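Local coordinates for protein 2,3-dihydroxybenzoate-AMP ligase (Bacillus subtilis, PDB 1MDB) that belongs to the ANL superfamily of AMP-binding enzymes, with a large AMP-binding domain and a small C-terminal domain, and holds adenosine monophosphate and 2,3-dihydroxy-benzoic acid, at residues V285-A290 with K319-C324; K309-A314 with H448-P453; H456-V461 with S472-I477. One frame throughout, in Å; residues are numbered along the deposited sequence.

Interaction 1: V285-A290 with K319-C324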
loop_
_atom_site.group_PDB
_atom_site.type_symbol
_atom_site.label_atom_id
_atom_site.label_comp_id
_atom_site.label_asym_id
_atom_site.label_seq_id
_atom_site.Cartn_x
_atom_site.Cartn_y
_atom_site.Cartn_z
ATOM N N VAL A 285 -9.970 14.599 1.977
ATOM C CA VAL A 285 -9.299 15.787 2.502
ATOM C C VAL A 285 -8.727 16.628 1.360
ATOM O O VAL A 285 -8.801 17.855 1.388
ATOM C CB VAL A 285 -8.149 15.413 3.475
ATOM C CG1 VAL A 285 -7.418 16.673 3.940
ATOM C CG2 VAL A 285 -8.711 14.674 4.685
ATOM N N TRP A 286 -8.167 15.967 0.355
ATOM C CA TRP A 286 -7.585 16.678 -0.779
ATOM C C TRP A 286 -8.639 17.424 -1.583
ATOM O O TRP A 286 -8.401 18.552 -2.028
ATOM C CB TRP A 286 -6.826 15.704 -1.685
ATOM C CG TRP A 286 -5.414 15.440 -1.223
ATOM C CD1 TRP A 286 -4.996 15.219 0.062
ATOM C CD2 TRP A 286 -4.241 15.369 -2.044
ATOM N NE1 TRP A 286 -3.635 15.019 0.088
ATOM C CE2 TRP A 286 -3.148 15.106 -1.189
ATOM C CE3 TRP A 286 -4.008 15.501 -3.419
ATOM C CZ2 TRP A 286 -1.838 14.974 -1.667
ATOM C CZ3 TRP A 286 -2.705 15.369 -3.896
ATOM C CH2 TRP A 286 -1.638 15.107 -3.019
ATOM N N MET A 287 -9.803 16.797 -1.767
ATOM C CA MET A 287 -10.880 17.428 -2.510
ATOM C C MET A 287 -11.393 18.658 -1.769
ATOM O O MET A 287 -11.638 19.686 -2.392
ATOM C CB MET A 287 -12.014 16.432 -2.783
ATOM C CG MET A 287 -11.579 15.273 -3.677
ATOM S SD MET A 287 -12.950 14.376 -4.448
ATOM C CE MET A 287 -12.968 15.140 -6.034
ATOM N N ASP A 288 -11.541 18.573 -0.448
ATOM C CA ASP A 288 -11.995 19.745 0.307
ATOM C C ASP A 288 -10.961 20.849 0.148
ATOM O O ASP A 288 -11.286 21.992 -0.175
ATOM C CB ASP A 288 -12.130 19.453 1.807
ATOM C CG ASP A 288 -13.340 18.612 2.139
ATOM O OD1 ASP A 288 -13.609 18.426 3.344
ATOM O OD2 ASP A 288 -14.021 18.133 1.206
ATOM N N ALA A 289 -9.705 20.489 0.382
ATOM C CA ALA A 289 -8.611 21.441 0.296
ATOM C C ALA A 289 -8.504 22.079 -1.084
ATOM O O ALA A 289 -8.333 23.289 -1.195
ATOM C CB ALA A 289 -7.304 20.755 0.664
ATOM N N ALA A 290 -8.624 21.273 -2.134
ATOM C CA ALA A 290 -8.506 21.793 -3.491
ATOM C C ALA A 290 -9.528 22.880 -3.810
ATOM O O ALA A 290 -9.373 23.628 -4.779
ATOM C CB ALA A 290 -8.622 20.655 -4.497
ATOM N N LYS A 319 -12.528 14.638 -11.801
ATOM C CA LYS A 319 -12.377 15.381 -13.049
ATOM C C LYS A 319 -12.586 16.886 -12.915
ATOM O O LYS A 319 -11.850 17.667 -13.508
ATOM C CB LYS A 319 -13.342 14.840 -14.099
ATOM C CG LYS A 319 -13.275 15.566 -15.430
ATOM C CD LYS A 319 -14.274 14.979 -16.419
ATOM C CE LYS A 319 -13.978 13.511 -16.700
ATOM N NZ LYS A 319 -14.996 12.894 -17.597
ATOM N N ALA A 320 -13.588 17.283 -12.136
ATOM C CA ALA A 320 -13.902 18.692 -11.940
ATOM C C ALA A 320 -13.070 19.401 -10.873
ATOM O O ALA A 320 -12.741 20.577 -11.029
ATOM C CB ALA A 320 -15.385 18.846 -11.613
ATOM N N VAL A 321 -12.741 18.703 -9.788
ATOM C CA VAL A 321 -11.964 19.318 -8.711
ATOM C C VAL A 321 -10.472 19.413 -9.019
ATOM O O VAL A 321 -9.828 20.396 -8.656
ATOM C CB VAL A 321 -12.141 18.561 -7.368
ATOM C CG1 VAL A 321 -11.157 19.102 -6.327
ATOM C CG2 VAL A 321 -13.566 18.733 -6.857
ATOM N N PHE A 322 -9.925 18.397 -9.682
ATOM C CA PHE A 322 -8.507 18.399 -10.014
ATOM C C PHE A 322 -8.230 18.549 -11.505
ATOM O O PHE A 322 -7.093 18.796 -11.903
ATOM C CB PHE A 322 -7.834 17.121 -9.513
ATOM C CG PHE A 322 -7.859 16.970 -8.021
ATOM C CD1 PHE A 322 -8.865 16.242 -7.401
ATOM C CD2 PHE A 322 -6.867 17.548 -7.234
ATOM C CE1 PHE A 322 -8.883 16.089 -6.021
ATOM C CE2 PHE A 322 -6.878 17.399 -5.855
ATOM C CZ PHE A 322 -7.889 16.666 -5.247
ATOM N N GLY A 323 -9.262 18.390 -12.325
ATOM C CA GLY A 323 -9.095 18.534 -13.759
ATOM C C GLY A 323 -8.180 17.505 -14.383
ATOM O O GLY A 323 -7.564 17.755 -15.418
ATOM N N CYS A 324 -8.086 16.339 -13.763
ATOM C CA CYS A 324 -7.229 15.293 -14.289
ATOM C C CYS A 324 -7.952 13.959 -14.318
ATOM O O CYS A 324 -9.101 13.858 -13.907
ATOM C CB CYS A 324 -5.963 15.179 -13.436
ATOM S SG CYS A 324 -6.256 14.759 -11.700
#

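Interaction 2: K309-A314 with H448-P453. With AMP (adenosine monophosphate), chain D.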
loop_
_atom_site.group_PDB
_atom_site.type_symbol
_atom_site.label_atom_id
_atom_site.label_comp_id
_atom_site.label_asym_id
_atom_site.label_seq_id
_atom_site.Cartn_x
_atom_site.Cartn_y
_atom_site.Cartn_z
ATOM N N LYS A 309 -11.873 1.012 -1.389
ATOM C CA LYS A 309 -12.753 1.477 -2.451
ATOM C C LYS A 309 -13.051 2.978 -2.416
ATOM O O LYS A 309 -13.484 3.524 -1.404
ATOM C CB LYS A 309 -14.065 0.695 -2.411
ATOM C CG LYS A 309 -14.980 0.954 -3.589
ATOM C CD LYS A 309 -16.216 0.081 -3.503
ATOM C CE LYS A 309 -17.148 0.340 -4.674
ATOM N NZ LYS A 309 -18.400 -0.444 -4.538
ATOM N N PHE A 310 -12.800 3.652 -3.531
ATOM C CA PHE A 310 -13.096 5.073 -3.617
ATOM C C PHE A 310 -14.517 5.101 -4.174
ATOM O O PHE A 310 -14.741 4.833 -5.356
ATOM C CB PHE A 310 -12.112 5.770 -4.559
ATOM C CG PHE A 310 -12.189 7.268 -4.526
ATOM C CD1 PHE A 310 -12.431 7.942 -3.333
ATOM C CD2 PHE A 310 -11.985 8.010 -5.683
ATOM C CE1 PHE A 310 -12.471 9.327 -3.291
ATOM C CE2 PHE A 310 -12.022 9.392 -5.653
ATOM C CZ PHE A 310 -12.267 10.055 -4.453
ATOM N N SER A 311 -15.471 5.398 -3.300
ATOM C CA SER A 311 -16.885 5.429 -3.655
ATOM C C SER A 311 -17.227 6.308 -4.857
ATOM O O SER A 311 -16.654 7.384 -5.051
ATOM C CB SER A 311 -17.709 5.859 -2.440
ATOM O OG SER A 311 -17.676 4.851 -1.435
ATOM N N ALA A 312 -18.188 5.831 -5.643
ATOM C CA ALA A 312 -18.639 6.504 -6.855
ATOM C C ALA A 312 -18.981 7.976 -6.676
ATOM O O ALA A 312 -18.569 8.803 -7.485
ATOM C CB ALA A 312 -19.848 5.751 -7.437
ATOM N N GLU A 313 -19.732 8.294 -5.624
ATOM C CA GLU A 313 -20.154 9.661 -5.332
ATOM C C GLU A 313 -18.963 10.613 -5.184
ATOM O O GLU A 313 -19.080 11.821 -5.424
ATOM C CB GLU A 313 -21.004 9.672 -4.052
ATOM C CG GLU A 313 -21.527 11.044 -3.592
ATOM C CD GLU A 313 -22.510 11.689 -4.572
ATOM O OE1 GLU A 313 -23.382 10.978 -5.118
ATOM O OE2 GLU A 313 -22.419 12.916 -4.784
ATOM N N ALA A 314 -17.817 10.071 -4.786
ATOM C CA ALA A 314 -16.629 10.897 -4.622
ATOM C C ALA A 314 -15.795 10.844 -5.884
ATOM O O ALA A 314 -15.373 11.873 -6.394
ATOM C CB ALA A 314 -15.807 10.422 -3.434
ATOM N N HIS A 448 -24.057 6.554 -0.478
ATOM C CA HIS A 448 -25.257 7.385 -0.360
ATOM C C HIS A 448 -24.975 8.551 0.588
ATOM O O HIS A 448 -25.204 9.711 0.252
ATOM C CB HIS A 448 -26.427 6.568 0.213
ATOM C CG HIS A 448 -27.121 5.706 -0.793
ATOM N ND1 HIS A 448 -28.103 6.187 -1.632
ATOM C CD2 HIS A 448 -26.958 4.400 -1.115
ATOM C CE1 HIS A 448 -28.513 5.218 -2.430
ATOM N NE2 HIS A 448 -27.835 4.122 -2.137
ATOM N N LEU A 449 -24.491 8.228 1.784
ATOM C CA LEU A 449 -24.183 9.237 2.794
ATOM C C LEU A 449 -23.208 10.312 2.301
ATOM O O LEU A 449 -23.258 11.451 2.759
ATOM C CB LEU A 449 -23.643 8.551 4.060
ATOM C CG LEU A 449 -24.672 7.596 4.684
ATOM C CD1 LEU A 449 -24.047 6.747 5.790
ATOM C CD2 LEU A 449 -25.847 8.412 5.217
ATOM N N LEU A 450 -22.336 9.955 1.361
ATOM C CA LEU A 450 -21.377 10.912 0.811
ATOM C C LEU A 450 -22.110 11.961 -0.018
ATOM O O LEU A 450 -21.555 13.016 -0.333
ATOM C CB LEU A 450 -20.336 10.205 -0.074
ATOM C CG LEU A 450 -19.319 9.313 0.640
ATOM C CD1 LEU A 450 -18.270 8.827 -0.353
ATOM C CD2 LEU A 450 -18.644 10.094 1.753
ATOM N N ALA A 451 -23.356 11.658 -0.376
ATOM C CA ALA A 451 -24.172 12.574 -1.166
ATOM C C ALA A 451 -24.797 13.643 -0.271
ATOM O O ALA A 451 -25.261 14.675 -0.752
ATOM C CB ALA A 451 -25.266 11.797 -1.907
ATOM N N HIS A 452 -24.813 13.399 1.032
ATOM C CA HIS A 452 -25.382 14.378 1.941
ATOM C C HIS A 452 -24.390 15.525 2.144
ATOM O O HIS A 452 -23.223 15.300 2.473
ATOM C CB HIS A 452 -25.726 13.740 3.284
ATOM C CG HIS A 452 -26.509 14.640 4.182
ATOM N ND1 HIS A 452 -25.972 15.779 4.742
ATOM C CD2 HIS A 452 -27.810 14.612 4.559
ATOM C CE1 HIS A 452 -26.910 16.415 5.423
ATOM N NE2 HIS A 452 -28.033 15.727 5.327
ATOM N N PRO A 453 -24.851 16.775 1.945
ATOM C CA PRO A 453 -24.069 18.012 2.081
ATOM C C PRO A 453 -23.340 18.224 3.410
ATOM O O PRO A 453 -22.436 19.048 3.489
ATOM C CB PRO A 453 -25.109 19.103 1.822
ATOM C CG PRO A 453 -26.037 18.450 0.867
ATOM C CD PRO A 453 -26.215 17.081 1.479
HETATM P P AMP D . -2.468 -4.025 1.053
HETATM O O1P AMP D . -1.484 -5.158 0.931
HETATM O O2P AMP D . -2.326 -3.213 2.297
HETATM O O3P AMP D . -2.496 -3.162 -0.182
HETATM O "O5'" AMP D . -3.980 -4.666 1.244
HETATM C "C5'" AMP D . -4.728 -5.252 0.140
HETATM C "C4'" AMP D . -6.219 -5.298 0.497
HETATM O "O4'" AMP D . -6.618 -3.946 0.605
HETATM C "C3'" AMP D . -7.122 -5.855 -0.565
HETATM O "O3'" AMP D . -7.201 -7.277 -0.509
HETATM C "C2'" AMP D . -8.440 -5.147 -0.278
HETATM O "O2'" AMP D . -9.212 -5.844 0.724
HETATM C "C1'" AMP D . -7.959 -3.788 0.165
HETATM N N9 AMP D . -8.081 -2.770 -1.177
HETATM C C8 AMP D . -7.018 -2.191 -1.783
HETATM N N7 AMP D . -7.394 -1.409 -2.791
HETATM C C5 AMP D . -8.710 -1.512 -2.801
HETATM C C6 AMP D . -9.569 -0.857 -3.678
HETATM N N6 AMP D . -9.140 -0.022 -4.623
HETATM N N1 AMP D . -10.909 -1.112 -3.508
HETATM C C2 AMP D . -11.390 -1.952 -2.548
HETATM N N3 AMP D . -10.558 -2.576 -1.703
HETATM C C4 AMP D . -9.198 -2.367 -1.812
#

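Interaction 3: H456-V461 with S472-I477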
loop_
_atom_site.group_PDB
_atom_site.type_symbol
_atom_site.label_atom_id
_atom_site.label_comp_id
_atom_site.label_asym_id
_atom_site.label_seq_id
_atom_site.Cartn_x
_atom_site.Cartn_y
_atom_site.Cartn_z
ATOM N N HIS A 456 -18.549 14.637 5.409
ATOM C CA HIS A 456 -17.211 14.716 4.839
ATOM C C HIS A 456 -16.805 13.301 4.442
ATOM O O HIS A 456 -16.260 13.083 3.361
ATOM C CB HIS A 456 -16.216 15.293 5.858
ATOM C CG HIS A 456 -14.783 15.154 5.441
ATOM N ND1 HIS A 456 -13.999 14.083 5.817
ATOM C CD2 HIS A 456 -14.013 15.913 4.625
ATOM C CE1 HIS A 456 -12.810 14.188 5.248
ATOM N NE2 HIS A 456 -12.793 15.289 4.520
ATOM N N ASP A 457 -17.073 12.339 5.323
ATOM C CA ASP A 457 -16.768 10.941 5.041
ATOM C C ASP A 457 -17.611 10.055 5.938
ATOM O O ASP A 457 -18.155 10.516 6.949
ATOM C CB ASP A 457 -15.287 10.636 5.263
ATOM C CG ASP A 457 -14.826 9.435 4.461
ATOM O OD1 ASP A 457 -15.683 8.815 3.785
ATOM O OD2 ASP A 457 -13.617 9.109 4.499
ATOM N N ALA A 458 -17.701 8.777 5.586
ATOM C CA ALA A 458 -18.517 7.845 6.357
ATOM C C ALA A 458 -17.958 6.435 6.358
ATOM O O ALA A 458 -17.512 5.941 5.330
ATOM C CB ALA A 458 -19.951 7.827 5.794
ATOM N N ALA A 459 -17.978 5.794 7.521
ATOM C CA ALA A 459 -17.508 4.419 7.640
ATOM C C ALA A 459 -18.549 3.668 8.462
ATOM O O ALA A 459 -18.776 3.978 9.631
ATOM C CB ALA A 459 -16.163 4.371 8.322
ATOM N N MET A 460 -19.184 2.684 7.841
ATOM C CA MET A 460 -20.224 1.899 8.501
ATOM C C MET A 460 -19.716 0.535 8.924
ATOM O O MET A 460 -19.183 -0.225 8.106
ATOM C CB MET A 460 -21.412 1.747 7.556
ATOM C CG MET A 460 -22.533 0.859 8.059
ATOM S SD MET A 460 -23.857 0.835 6.833
ATOM C CE MET A 460 -25.228 0.268 7.799
ATOM N N VAL A 461 -19.904 0.213 10.201
ATOM C CA VAL A 461 -19.450 -1.064 10.725
ATOM C C VAL A 461 -20.519 -1.784 11.536
ATOM O O VAL A 461 -21.547 -1.208 11.916
ATOM C CB VAL A 461 -18.180 -0.880 11.608
ATOM C CG1 VAL A 461 -17.091 -0.162 10.809
ATOM C CG2 VAL A 461 -18.511 -0.086 12.850
ATOM N N SER A 472 -26.096 -2.236 12.856
ATOM C CA SER A 472 -25.147 -1.432 12.107
ATOM C C SER A 472 -24.953 -0.038 12.677
ATOM O O SER A 472 -25.915 0.624 13.072
ATOM C CB SER A 472 -25.616 -1.313 10.662
ATOM O OG SER A 472 -26.757 -0.483 10.597
ATOM N N CYS A 473 -23.698 0.403 12.692
ATOM C CA CYS A 473 -23.332 1.729 13.189
ATOM C C CYS A 473 -22.483 2.426 12.141
ATOM O O CYS A 473 -21.518 1.844 11.643
ATOM C CB CYS A 473 -22.518 1.612 14.479
ATOM S SG CYS A 473 -22.028 3.201 15.202
ATOM N N VAL A 474 -22.841 3.655 11.787
ATOM C CA VAL A 474 -22.047 4.400 10.812
ATOM C C VAL A 474 -21.350 5.578 11.474
ATOM O O VAL A 474 -21.989 6.406 12.129
ATOM C CB VAL A 474 -22.901 4.948 9.626
ATOM C CG1 VAL A 474 -23.979 5.917 10.121
ATOM C CG2 VAL A 474 -21.996 5.657 8.645
ATOM N N PHE A 475 -20.032 5.649 11.332
ATOM C CA PHE A 475 -19.300 6.773 11.900
ATOM C C PHE A 475 -19.256 7.845 10.817
ATOM O O PHE A 475 -18.866 7.586 9.688
ATOM C CB PHE A 475 -17.886 6.352 12.310
ATOM C CG PHE A 475 -17.848 5.488 13.534
ATOM C CD1 PHE A 475 -18.228 4.150 13.471
ATOM C CD2 PHE A 475 -17.450 6.018 14.764
ATOM C CE1 PHE A 475 -18.214 3.345 14.615
ATOM C CE2 PHE A 475 -17.432 5.224 15.917
ATOM C CZ PHE A 475 -17.815 3.889 15.842
ATOM N N ILE A 476 -19.692 9.045 11.164
ATOM C CA ILE A 476 -19.717 10.148 10.218
ATOM C C ILE A 476 -18.771 11.270 10.651
ATOM O O ILE A 476 -18.702 11.619 11.833
ATOM C CB ILE A 476 -21.138 10.752 10.122
ATOM C CG1 ILE A 476 -22.139 9.695 9.635
ATOM C CG2 ILE A 476 -21.125 11.969 9.219
ATOM C CD1 ILE A 476 -21.923 9.239 8.198
ATOM N N ILE A 477 -18.029 11.813 9.694
ATOM C CA ILE A 477 -17.154 12.944 9.957
ATOM C C ILE A 477 -17.934 14.102 9.347
ATOM O O ILE A 477 -18.097 14.178 8.128
ATOM C CB ILE A 477 -15.789 12.804 9.257
ATOM C CG1 ILE A 477 -14.974 11.685 9.918
ATOM C CG2 ILE A 477 -15.034 14.123 9.342
ATOM C CD1 ILE A 477 -13.662 11.360 9.207
#

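Interaction 1: V285-A290 with K319-C324
Met287 and Ala290 on helix 280-292 meet Val321 and Phe322 in an apolar side-chain contact between a helix and the end of a short helix, in the large AMP-binding domain of this ANL-family enzyme. The second partner is the short helix 318-321, after which Gly323, with positive phi, turns the chain toward strand 325-331. The CA atoms of Met287 and Val321 come within 6.6 Å, and no hydrogen bond crosses. Phe322 contributes the largest share of the buried surface. Its CG lies anti to its own carbonyl carbon (chi1 -63°), which sends the ring toward the longer helix, where CE1 touches Met287 CG at the ring edge (3.7 Å). The ring tip, CZ, packs against Trp286 CB at 3.8 Å. Phe322 and the side chain of Met287 cross at about a right angle; the latter bends at chi3 and brings CE over to Val321 CG2 (3.7 Å). Behind this layer the indole of Trp286 is anchored by its NE1 hydrogen bond to Pro259 O and an edge-to-face contact with Phe265. Val321 uses both methyls: while CG2 meets the methionine, CG1 covers the rim of one face of the neighbouring Phe322 ring and presses tightly on Ala290 CB at 3.5 Å.

Interaction 2: K309-A314 with H448-P453
Glu313, in the first turn of helix 312-315, stands opposite Leu450 in the type I turn Leu449-His452 at the end of helix 442-449, the CA atoms of the two residues being 6.4 Å apart and no hydrogen bond linking the two segments. Carbon contacts carry the join. Leu450 reaches across with CD1, which touches Ser311 CB at 3.7 Å and more loosely Ala314 CB at 4.3 Å, so that one methyl spans the start of the helix. Glu313 lies over the turn: its CG is anti to the backbone N (chi1 180°), and a bend at chi2 lays the chain along the backbone joining Leu450 to Ala451. Its CG sits 3.7 Å from Leu450 C and 3.8 Å from Leu450 CB, and the carboxylate OE1 rests 3.8 Å from Ala451 CB. The charge itself is met by Arg316, which forms a salt bridge with OE2, while the backbone N of Glu313 donates to the side-chain OD1 of Asn447. Ser311, at the N-cap position, turns its hydroxyl to Glu443 instead of capping the helix. The same Glu443 forms a salt bridge with Lys309 NZ, which also bonds Val425 O. Lys309 belongs to the adenosine monophosphate pocket: its backbone N lies 3.2 Å from the ligand's N1, and its CB packs near C2. The 309-314 segment thus runs from the adenine ring to the small C-terminal domain within a few residues. Between the segments the interface is carbon packing, and the polar links across the domains come from Glu443 and Asn447; together they probably help to hold the domain arrangement seen with adenosine monophosphate bound.

Interaction 3: H456-V461 with S472-I477
Strands 457-461 and 472-477 pair as the two arms of an antiparallel beta hairpin, Ala459 facing Phe475 and Met460 facing Val474, with an angle of 162° between the strand directions. Backbone hydrogen bonds dominate. Asp457, Ala459 and Val461 form hydrogen-bonded pairs with Ile477, Phe475 and Cys473; the shortest bonds include Phe475 N to Ala459 O and Val461 N to Cys473 O, each 2.7 Å. Ile477 N gives a nearly straight bond to Asp457 O, and His456 N adds one to Ile477 O at 2.8 Å. His456 and Asp457 both face Ile477, a classic beta bulge where the chain turns a corner. Beside it, Asp457 OD1 receives the N-H of Ala458 from above the carboxylate plane. At the non-hydrogen-bonded pairs, CA-H groups of Ala458 and Met460 lean on the carbonyls of Phe475 and Cys473.

Side chains pack on both faces. On one, Ile476 CD1 lies tightly on Ala458 CB (3.4 Å), and Met460, with CG anti to the backbone N (chi1 175°) and the chain extended, carries CE to Ser472; Leu449 and Val445 of helix 442-449 cover this side. On the other, Val461 CG2 touches the edge of the Phe475 ring at CE1 (3.9 Å), and helix 522-534 covers Ala459 and Phe475 through Leu525. Beyond strand 472-477, backbone bonds of Val474 and Ile476 to Glu507 add a parallel third strand. The result is a three-stranded sheet between helices, the core of the small C-terminal domain of ANL enzymes.

Overall arrangement
Interaction 3 is the buried core of the small domain, interaction 1 a buried apolar join within the large one, and interaction 2 a partly buried bridge between the two domains. Only interaction 3 uses hydrogen bonds between its own segments; the others rely on carbon contacts. Helix 312-315 of interaction 2 is followed in the chain by helix 318-321 of interaction 1, and Met287 packs near Ala314. Helix 442-449 of interaction 2 is followed, after a turn, by strand 455-465 of interaction 3, with Leu449 lying on Val474, Ile476 and Ala458. His456 in turn reaches helix 280-292 at Val285, making that helix a second meeting place of the domains.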